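Local coordinates for Mn transporter subunit (Synechocystis sp. PCC 6803, PDB 3UJP), which binds manganese and is probably the solute-binding subunit that hands the metal to the membrane part of an ABC-type importer, at residues 135-140 / 174-179; 210-215 / 229-234; 242-247 / 293-298. All coordinates share one frame; numbering follows the deposited sequence.

Contact 1: residues 135-140 / 174-179; sequences SPRNAL and AIDRQL
P136 and D176 bring their CA atoms to 5.7 Å, the closest backbone approach of helix 136-140 and helix 174-179, which run nearly antiparallel (165°) with their axes 10.0 Å apart. No hydrogen bond joins them. The P136 ring is the wedge: its CB lies 3.7 Å from D176 CB, and its CG touches both I175 CD1 and L179 CD2 at 3.9 Å. R137, one residue on, sends its guanidinium across the D176 carboxylate, their planes 79° apart. D176 OD1 sits over one guanidinium face, 3.6 Å from R137 NE, so the salt bridge rests on charge alone and no N-H is aimed at the oxygen. With its CG anti to the backbone N (chi1 155°), D176 sets OD1 where Y207 OH also hydrogen-bonds it. An alanine at D176 would keep the CB packing on P136 but would probably strip the R137 guanidinium of this countercharge and Y207 OH of a bonding partner. The contact joins the antiparallel helices 136-153 and 158-183; I175 and L179 continue from it onto L288 of helix 284-296, while P136 also packs on D206 of helix 201-206.

Contact 2: residues 210-215 / 229-234; sequences EEIYMW and QTVIEE
I212, M214 and V231 carry a strand-to-helix contact within a beta-alpha-beta unit: strand 210-213 leads by way of helix 225-236 to strand 242-246, and here the helix lies against one side of its preceding strand. Helix 229-234 passes strand 210-213 at 8.9 Å between axes, with 143° between the two directions. The chain turns a corner at M214, and there the backbones come nearest, M214 CA lying 6.2 Å from V231 CA. V231 presses a single methyl, CG2, into this bend. That V231 CG2 methyl is 3.5 Å from Y213 O and 3.7 Å from M214 CA, and it also meets M214 CG, the two side chains crossing at about a right angle. V231 CG2 reaches the bend because it stands anti to its own carbonyl carbon, on the side of the backbone N. About one helical turn past V231, E234 meets I212: I212 CG2 and CD1 both come to 3.9 Å from E234 CB, so the glutamate is met through its first methylene. Beyond that carbon E234 folds at chi2 (-65°), and its OE2 makes a weak hydrogen bond with N238 ND2. Q254 of helix 252-256 packs on both M214 and V231, covering the junction from a further element. Along the strand edge, I212 and E210 pair with L193; past the corner, W215 packs on C196 and on the metal ligand E197. No hydrogen bond or salt bridge crosses between the two segments. The contact is therefore one of packing, V231 CG2 on the backbone at Y213 and M214 as well as on M214 CG, and the I212 methyls on E234 CB. E234 OE2 lies 6.8 Å from E210 OE1, and these like charges contribute no attractive pairing.

Contact 3: residues 242-247 / 293-298; sequences TIFCES and RVITNG
T242 opens strand 242-246 and makes the hydrogen bond of this contact, its OG1 donating to G298 O just past the final helix of the chain, 284-296. The setting is an alpha/beta lobe in which that helix packs against a strand of the parallel sheet. T242 OG1 to G298 O is modelled as very short, 2.4 Å, and the exact length is doubtful at this resolution. T242 OG1 is anti to its own carbonyl carbon (chi1 -52°), which places it beside the backbone N, from where it meets G298 O. After I243, whose side chain faces elsewhere, F244 returns to the helix and carries the apolar part. Its ring points CZ and CE1 into the helix end: F244 CZ lies 3.4 Å from V294 O, while F244 CE1 is 4.0 Å from I295 CA and 4.1 Å from I295 CG1. The ring and the isoleucine side chain cross obliquely. G298 CA sits at the ring edge, near its plane, 4.3 Å from F244 CZ; with no side chain on the glycine, the tip of the phenylalanine can come up to the backbone. V294 extends the packing to L269 of the neighbouring strand 264-269, and I295 to L193 of strand 192-195 and L183 of helix 158-183. C245 is turned the other way and forms a disulfide with C196, tying strand 242-246 to the chain just after strand 192-195. At the end of the strand, the carboxylate of E246 is consistent with a second-shell role at the manganese site: E246 OE1 accepts a hydrogen bond from the backbone N of E197, the residue whose side chain binds the metal.

Overall arrangement
From the N terminus, the first sheet is complete before the chain reaches contact 1, which closes the antiparallel pair formed by helices 136-153 and 158-183. The chain then enters the second lobe, where contact 2 closes a short loop between strand 210-213 and helix 225-236. That helix leads directly into strand 242-246, the start of contact 3, whose longer loop returns with helix 284-296. The three contacts follow in series, without nesting or crossing. Centre to centre, contacts 2 and 3 lie about 14 Å apart, contacts 1 and 3 about 18 Å, and contacts 1 and 2 about 26 Å. Helix 284-296 links contacts 1 and 3, touching the second helix of contact 1 and ending in contact 3.

Contact 1: residues 135-140 / 174-179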
loop_
_atom_site.group_PDB
_atom_site.type_symbol
_atom_site.label_atom_id
_atom_site.label_comp_id
_atom_site.label_asym_id
_atom_site.label_seq_id
_atom_site.Cartn_x
_atom_site.Cartn_y
_atom_site.Cartn_z
ATOM N N SER A 135 -0.056 -28.330 1.302
ATOM C CA SER A 135 0.452 -29.254 0.316
ATOM C C SER A 135 0.744 -28.477 -0.966
ATOM O O SER A 135 -0.198 -28.098 -1.675
ATOM C CB SER A 135 -0.581 -30.366 0.083
ATOM O OG SER A 135 -0.171 -31.283 -0.934
ATOM N N PRO A 136 2.045 -28.226 -1.256
ATOM C CA PRO A 136 2.517 -27.428 -2.402
ATOM C C PRO A 136 1.921 -27.914 -3.695
ATOM O O PRO A 136 1.534 -27.082 -4.498
ATOM C CB PRO A 136 4.016 -27.667 -2.418
ATOM C CG PRO A 136 4.363 -28.001 -1.022
ATOM C CD PRO A 136 3.171 -28.767 -0.475
ATOM N N ARG A 137 1.831 -29.226 -3.899
ATOM C CA ARG A 137 1.038 -29.742 -5.016
ATOM C C ARG A 137 -0.331 -29.045 -5.033
ATOM O O ARG A 137 -0.761 -28.524 -6.063
ATOM C CB ARG A 137 0.905 -31.278 -4.956
ATOM C CG ARG A 137 2.164 -31.996 -4.389
ATOM C CD ARG A 137 2.671 -33.224 -5.203
ATOM N NE ARG A 137 3.866 -33.828 -4.585
ATOM C CZ ARG A 137 4.960 -34.244 -5.235
ATOM N NH1 ARG A 137 5.968 -34.761 -4.537
ATOM N NH2 ARG A 137 5.061 -34.147 -6.561
ATOM N N ASN A 138 -0.980 -29.006 -3.868
ATOM C CA ASN A 138 -2.273 -28.336 -3.681
ATOM C C ASN A 138 -2.183 -26.819 -3.752
ATOM O O ASN A 138 -3.112 -26.140 -4.219
ATOM C CB ASN A 138 -2.852 -28.673 -2.308
ATOM C CG ASN A 138 -3.416 -30.059 -2.237
ATOM O OD1 ASN A 138 -3.516 -30.633 -1.157
ATOM N ND2 ASN A 138 -3.790 -30.612 -3.382
ATOM N N ALA A 139 -1.090 -26.279 -3.231
ATOM C CA ALA A 139 -0.913 -24.844 -3.276
ATOM C C ALA A 139 -1.032 -24.383 -4.727
ATOM O O ALA A 139 -1.396 -23.245 -4.997
ATOM C CB ALA A 139 0.430 -24.454 -2.687
ATOM N N LEU A 140 -0.744 -25.271 -5.675
ATOM C CA LEU A 140 -0.705 -24.831 -7.055
ATOM C C LEU A 140 -2.111 -24.572 -7.574
ATOM O O LEU A 140 -2.345 -23.657 -8.378
ATOM C CB LEU A 140 0.088 -25.794 -7.937
ATOM C CG LEU A 140 1.603 -25.947 -7.676
ATOM C CD1 LEU A 140 2.234 -26.863 -8.719
ATOM C CD2 LEU A 140 2.347 -24.639 -7.652
ATOM N N ALA A 174 9.725 -25.498 -6.973
ATOM C CA ALA A 174 11.043 -25.562 -6.363
ATOM C C ALA A 174 10.997 -26.092 -4.937
ATOM O O ALA A 174 11.616 -27.103 -4.639
ATOM C CB ALA A 174 11.734 -24.212 -6.409
ATOM N N ILE A 175 10.271 -25.419 -4.052
ATOM C CA ILE A 175 10.252 -25.831 -2.645
ATOM C C ILE A 175 9.538 -27.158 -2.421
ATOM O O ILE A 175 9.768 -27.813 -1.418
ATOM C CB ILE A 175 9.643 -24.771 -1.692
ATOM C CG1 ILE A 175 8.141 -24.758 -1.817
ATOM C CG2 ILE A 175 10.194 -23.388 -1.952
ATOM C CD1 ILE A 175 7.504 -25.711 -0.900
ATOM N N ASP A 176 8.651 -27.558 -3.321
ATOM C CA ASP A 176 8.026 -28.858 -3.151
ATOM C C ASP A 176 9.136 -29.894 -3.270
ATOM O O ASP A 176 9.295 -30.801 -2.437
ATOM C CB ASP A 176 6.970 -29.092 -4.231
ATOM C CG ASP A 176 6.722 -30.566 -4.498
ATOM O OD1 ASP A 176 6.140 -31.259 -3.630
ATOM O OD2 ASP A 176 7.127 -31.033 -5.584
ATOM N N ARG A 177 9.917 -29.729 -4.326
ATOM C CA ARG A 177 11.012 -30.609 -4.594
ATOM C C ARG A 177 11.947 -30.539 -3.412
ATOM O O ARG A 177 12.520 -31.538 -2.989
ATOM C CB ARG A 177 11.718 -30.106 -5.842
ATOM C CG ARG A 177 12.747 -31.041 -6.379
ATOM C CD ARG A 177 13.721 -30.301 -7.229
ATOM N NE ARG A 177 15.063 -30.768 -6.933
ATOM C CZ ARG A 177 15.820 -30.254 -5.976
ATOM N NH1 ARG A 177 17.035 -30.749 -5.759
ATOM N NH2 ARG A 177 15.353 -29.245 -5.235
ATOM N N GLN A 178 12.099 -29.341 -2.879
ATOM C CA GLN A 178 13.044 -29.110 -1.811
ATOM C C GLN A 178 12.531 -29.616 -0.486
ATOM O O GLN A 178 13.304 -29.884 0.435
ATOM C CB GLN A 178 13.300 -27.630 -1.655
ATOM C CG GLN A 178 13.299 -27.224 -0.186
ATOM C CD GLN A 178 14.163 -26.020 0.086
ATOM O OE1 GLN A 178 15.362 -26.018 -0.205
ATOM N NE2 GLN A 178 13.563 -24.987 0.648
ATOM N N LEU A 179 11.215 -29.700 -0.380
ATOM C CA LEU A 179 10.564 -30.126 0.847
ATOM C C LEU A 179 10.642 -31.638 0.968
ATOM O O LEU A 179 11.059 -32.152 2.000
ATOM C CB LEU A 179 9.104 -29.707 0.809
ATOM C CG LEU A 179 8.607 -28.830 1.950
ATOM C CD1 LEU A 179 9.623 -27.731 2.295
ATOM C CD2 LEU A 179 7.240 -28.260 1.579
#

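Contact 2: residues 210-215 / 229-234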
loop_
_atom_site.group_PDB
_atom_site.type_symbol
_atom_site.label_atom_id
_atom_site.label_comp_id
_atom_site.label_asym_id
_atom_site.label_seq_id
_atom_site.Cartn_x
_atom_site.Cartn_y
_atom_site.Cartn_z
ATOM N N GLU A 210 3.544 -40.292 9.073
ATOM C CA GLU A 210 2.415 -40.748 9.861
ATOM C C GLU A 210 2.112 -39.637 10.859
ATOM O O GLU A 210 2.984 -39.218 11.631
ATOM C CB GLU A 210 2.705 -42.099 10.543
ATOM C CG GLU A 210 1.486 -42.814 11.198
ATOM C CD GLU A 210 0.403 -43.328 10.203
ATOM O OE1 GLU A 210 -0.768 -43.538 10.648
ATOM O OE2 GLU A 210 0.713 -43.532 8.996
ATOM N N GLU A 211 0.876 -39.144 10.801
ATOM C CA GLU A 211 0.429 -38.025 11.619
ATOM C C GLU A 211 -0.081 -38.499 12.979
ATOM O O GLU A 211 -0.711 -39.551 13.100
ATOM C CB GLU A 211 -0.671 -37.236 10.893
ATOM C CG GLU A 211 -0.887 -35.826 11.449
ATOM C CD GLU A 211 -2.039 -35.092 10.776
ATOM O OE1 GLU A 211 -1.996 -33.834 10.737
ATOM O OE2 GLU A 211 -2.980 -35.782 10.305
ATOM N N ILE A 212 0.216 -37.724 14.005
ATOM C CA ILE A 212 -0.377 -37.950 15.311
ATOM C C ILE A 212 -0.826 -36.600 15.873
ATOM O O ILE A 212 0.002 -35.727 16.165
ATOM C CB ILE A 212 0.602 -38.640 16.279
ATOM C CG1 ILE A 212 1.258 -39.846 15.628
ATOM C CG2 ILE A 212 -0.120 -39.122 17.511
ATOM C CD1 ILE A 212 2.199 -40.547 16.562
ATOM N N TYR A 213 -2.137 -36.419 16.008
ATOM C CA TYR A 213 -2.680 -35.137 16.455
ATOM C C TYR A 213 -3.450 -35.218 17.778
ATOM O O TYR A 213 -4.007 -36.264 18.119
ATOM C CB TYR A 213 -3.543 -34.521 15.358
ATOM C CG TYR A 213 -4.562 -35.454 14.770
ATOM C CD1 TYR A 213 -5.688 -35.827 15.496
ATOM C CD2 TYR A 213 -4.422 -35.943 13.474
ATOM C CE1 TYR A 213 -6.648 -36.674 14.960
ATOM C CE2 TYR A 213 -5.378 -36.798 12.913
ATOM C CZ TYR A 213 -6.497 -37.158 13.666
ATOM O OH TYR A 213 -7.465 -37.997 13.140
ATOM N N MET A 214 -3.466 -34.122 18.530
ATOM C CA MET A 214 -4.172 -34.099 19.809
ATOM C C MET A 214 -5.681 -33.884 19.595
ATOM O O MET A 214 -6.499 -34.220 20.460
ATOM C CB MET A 214 -3.581 -33.042 20.733
ATOM C CG MET A 214 -3.681 -33.377 22.186
ATOM S SD MET A 214 -2.365 -32.534 23.078
ATOM C CE MET A 214 -2.891 -30.815 23.013
ATOM N N TRP A 215 -6.026 -33.330 18.427
ATOM C CA TRP A 215 -7.413 -33.193 17.969
ATOM C C TRP A 215 -7.477 -32.921 16.463
ATOM O O TRP A 215 -6.664 -32.158 15.921
ATOM C CB TRP A 215 -8.155 -32.104 18.747
ATOM C CG TRP A 215 -7.638 -30.747 18.516
ATOM C CD1 TRP A 215 -7.966 -29.924 17.505
ATOM C CD2 TRP A 215 -6.689 -30.046 19.323
ATOM N NE1 TRP A 215 -7.291 -28.742 17.626
ATOM C CE2 TRP A 215 -6.495 -28.794 18.736
ATOM C CE3 TRP A 215 -6.000 -30.356 20.495
ATOM C CZ2 TRP A 215 -5.641 -27.839 19.273
ATOM C CZ3 TRP A 215 -5.151 -29.419 21.028
ATOM C CH2 TRP A 215 -4.976 -28.170 20.420
ATOM N N GLN A 229 -4.077 -38.013 26.185
ATOM C CA GLN A 229 -3.712 -39.338 26.680
ATOM C C GLN A 229 -3.341 -40.259 25.540
ATOM O O GLN A 229 -2.297 -40.901 25.572
ATOM C CB GLN A 229 -4.860 -39.960 27.485
ATOM C CG GLN A 229 -4.626 -41.402 27.909
ATOM C CD GLN A 229 -3.345 -41.560 28.718
ATOM O OE1 GLN A 229 -2.890 -40.611 29.372
ATOM N NE2 GLN A 229 -2.746 -42.760 28.672
ATOM N N THR A 230 -4.219 -40.325 24.546
ATOM C CA THR A 230 -3.980 -41.087 23.330
ATOM C C THR A 230 -2.663 -40.675 22.712
ATOM O O THR A 230 -1.908 -41.505 22.223
ATOM C CB THR A 230 -5.071 -40.838 22.276
ATOM O OG1 THR A 230 -6.333 -41.382 22.716
ATOM C CG2 THR A 230 -4.662 -41.461 20.938
ATOM N N VAL A 231 -2.390 -39.382 22.725
ATOM C CA VAL A 231 -1.130 -38.898 22.198
ATOM C C VAL A 231 0.055 -39.365 23.062
ATOM O O VAL A 231 1.129 -39.672 22.547
ATOM C CB VAL A 231 -1.131 -37.373 22.082
ATOM C CG1 VAL A 231 0.282 -36.845 21.891
ATOM C CG2 VAL A 231 -2.047 -36.950 20.947
ATOM N N ILE A 232 -0.133 -39.420 24.373
ATOM C CA ILE A 232 0.944 -39.868 25.248
ATOM C C ILE A 232 1.288 -41.343 24.976
ATOM O O ILE A 232 2.417 -41.775 25.204
ATOM C CB ILE A 232 0.618 -39.567 26.742
ATOM C CG1 ILE A 232 1.082 -38.153 27.080
ATOM C CG2 ILE A 232 1.287 -40.548 27.665
ATOM C CD1 ILE A 232 0.693 -37.662 28.451
ATOM N N GLU A 233 0.331 -42.108 24.454
ATOM C CA GLU A 233 0.579 -43.521 24.201
ATOM C C GLU A 233 1.140 -43.764 22.809
ATOM O O GLU A 233 2.037 -44.579 22.659
ATOM C CB GLU A 233 -0.659 -44.379 24.476
ATOM C CG GLU A 233 -1.696 -44.456 23.360
ATOM C CD GLU A 233 -3.077 -44.869 23.890
ATOM O OE1 GLU A 233 -3.279 -44.794 25.130
ATOM O OE2 GLU A 233 -3.955 -45.264 23.078
ATOM N N GLU A 234 0.656 -43.050 21.818
ATOM C CA GLU A 234 1.186 -43.211 20.487
ATOM C C GLU A 234 2.636 -42.804 20.456
ATOM O O GLU A 234 3.415 -43.328 19.683
ATOM C CB GLU A 234 0.366 -42.467 19.454
ATOM C CG GLU A 234 -0.810 -43.257 18.951
ATOM C CD GLU A 234 -0.407 -44.496 18.202
ATOM O OE1 GLU A 234 -0.913 -45.592 18.508
ATOM O OE2 GLU A 234 0.411 -44.377 17.290
#

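Contact 3: residues 242-247 / 293-298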
loop_
_atom_site.group_PDB
_atom_site.type_symbol
_atom_site.label_atom_id
_atom_site.label_comp_id
_atom_site.label_asym_id
_atom_site.label_seq_id
_atom_site.Cartn_x
_atom_site.Cartn_y
_atom_site.Cartn_z
ATOM N N THR A 242 10.709 -35.657 18.951
ATOM C CA THR A 242 10.184 -34.290 19.082
ATOM C C THR A 242 8.691 -34.116 18.716
ATOM O O THR A 242 8.200 -34.638 17.696
ATOM C CB THR A 242 11.014 -33.278 18.278
ATOM O OG1 THR A 242 12.407 -33.408 18.606
ATOM C CG2 THR A 242 10.555 -31.880 18.604
ATOM N N ILE A 243 7.983 -33.360 19.555
ATOM C CA ILE A 243 6.551 -33.117 19.363
ATOM C C ILE A 243 6.214 -31.628 19.268
ATOM O O ILE A 243 6.771 -30.813 20.010
ATOM C CB ILE A 243 5.747 -33.758 20.498
ATOM C CG1 ILE A 243 5.995 -33.015 21.807
ATOM C CG2 ILE A 243 6.122 -35.232 20.658
ATOM C CD1 ILE A 243 5.296 -33.671 23.009
ATOM N N PHE A 244 5.289 -31.286 18.368
ATOM C CA PHE A 244 5.029 -29.891 18.024
ATOM C C PHE A 244 3.613 -29.442 18.211
ATOM O O PHE A 244 2.688 -30.239 18.130
ATOM C CB PHE A 244 5.372 -29.642 16.565
ATOM C CG PHE A 244 6.734 -30.066 16.214
ATOM C CD1 PHE A 244 6.936 -31.176 15.422
ATOM C CD2 PHE A 244 7.822 -29.388 16.718
ATOM C CE1 PHE A 244 8.204 -31.587 15.109
ATOM C CE2 PHE A 244 9.090 -29.788 16.414
ATOM C CZ PHE A 244 9.283 -30.891 15.603
ATOM N N CYS A 245 3.464 -28.134 18.411
ATOM C CA CYS A 245 2.167 -27.465 18.436
ATOM C C CYS A 245 2.090 -26.514 17.254
ATOM O O CYS A 245 2.972 -26.516 16.387
ATOM C CB CYS A 245 1.993 -26.673 19.732
ATOM S SG CYS A 245 0.341 -26.738 20.411
ATOM N N GLU A 246 1.035 -25.702 17.215
ATOM C CA GLU A 246 0.942 -24.649 16.215
ATOM C C GLU A 246 0.704 -23.337 16.901
ATOM O O GLU A 246 0.291 -23.291 18.068
ATOM C CB GLU A 246 -0.168 -24.910 15.196
ATOM C CG GLU A 246 0.026 -26.166 14.389
ATOM C CD GLU A 246 -0.293 -27.386 15.192
ATOM O OE1 GLU A 246 -1.367 -27.408 15.815
ATOM O OE2 GLU A 246 0.532 -28.311 15.221
ATOM N N SER A 247 0.926 -22.269 16.149
ATOM C CA SER A 247 0.965 -20.943 16.730
ATOM C C SER A 247 -0.389 -20.335 17.049
ATOM O O SER A 247 -0.438 -19.250 17.584
ATOM C CB SER A 247 1.741 -20.000 15.814
ATOM O OG SER A 247 1.010 -19.693 14.634
ATOM N N ARG A 293 11.778 -27.883 7.728
ATOM C CA ARG A 293 13.086 -27.865 8.347
ATOM C C ARG A 293 12.974 -28.241 9.828
ATOM O O ARG A 293 13.585 -29.206 10.247
ATOM C CB ARG A 293 13.813 -26.541 8.110
ATOM C CG ARG A 293 14.886 -26.620 7.007
ATOM C CD ARG A 293 15.131 -25.272 6.316
ATOM N NE ARG A 293 15.127 -24.170 7.273
ATOM C CZ ARG A 293 14.674 -22.943 7.021
ATOM N NH1 ARG A 293 14.710 -22.023 7.972
ATOM N NH2 ARG A 293 14.181 -22.632 5.824
ATOM N N VAL A 294 12.157 -27.541 10.612
ATOM C CA VAL A 294 12.162 -27.782 12.066
ATOM C C VAL A 294 11.546 -29.126 12.460
ATOM O O VAL A 294 11.727 -29.599 13.589
ATOM C CB VAL A 294 11.546 -26.629 12.898
ATOM C CG1 VAL A 294 12.007 -25.289 12.355
ATOM C CG2 VAL A 294 10.041 -26.700 12.903
ATOM N N ILE A 295 10.827 -29.735 11.519
ATOM C CA ILE A 295 10.310 -31.092 11.691
ATOM C C ILE A 295 11.438 -32.085 11.483
ATOM O O ILE A 295 11.733 -32.905 12.358
ATOM C CB ILE A 295 9.196 -31.402 10.688
ATOM C CG1 ILE A 295 7.873 -30.782 11.136
ATOM C CG2 ILE A 295 9.014 -32.888 10.560
ATOM C CD1 ILE A 295 6.718 -31.057 10.189
ATOM N N THR A 296 12.074 -31.995 10.315
ATOM C CA THR A 296 13.170 -32.885 9.960
ATOM C C THR A 296 14.207 -33.037 11.065
ATOM O O THR A 296 14.403 -34.135 11.561
ATOM C CB THR A 296 13.824 -32.472 8.648
ATOM O OG1 THR A 296 13.020 -32.952 7.563
ATOM C CG2 THR A 296 15.208 -33.063 8.528
ATOM N N ASN A 297 14.855 -31.938 11.436
ATOM C CA ASN A 297 15.867 -31.964 12.486
ATOM C C ASN A 297 15.266 -32.250 13.858
ATOM O O ASN A 297 15.989 -32.483 14.827
ATOM C CB ASN A 297 16.643 -30.646 12.514
ATOM C CG ASN A 297 16.037 -29.632 13.463
ATOM O OD1 ASN A 297 15.400 -28.668 13.036
ATOM N ND2 ASN A 297 16.229 -29.845 14.759
ATOM N N GLY A 298 13.940 -32.227 13.933
ATOM C CA GLY A 298 13.242 -32.483 15.181
ATOM C C GLY A 298 13.268 -33.948 15.569
ATOM O O GLY A 298 13.546 -34.290 16.718
#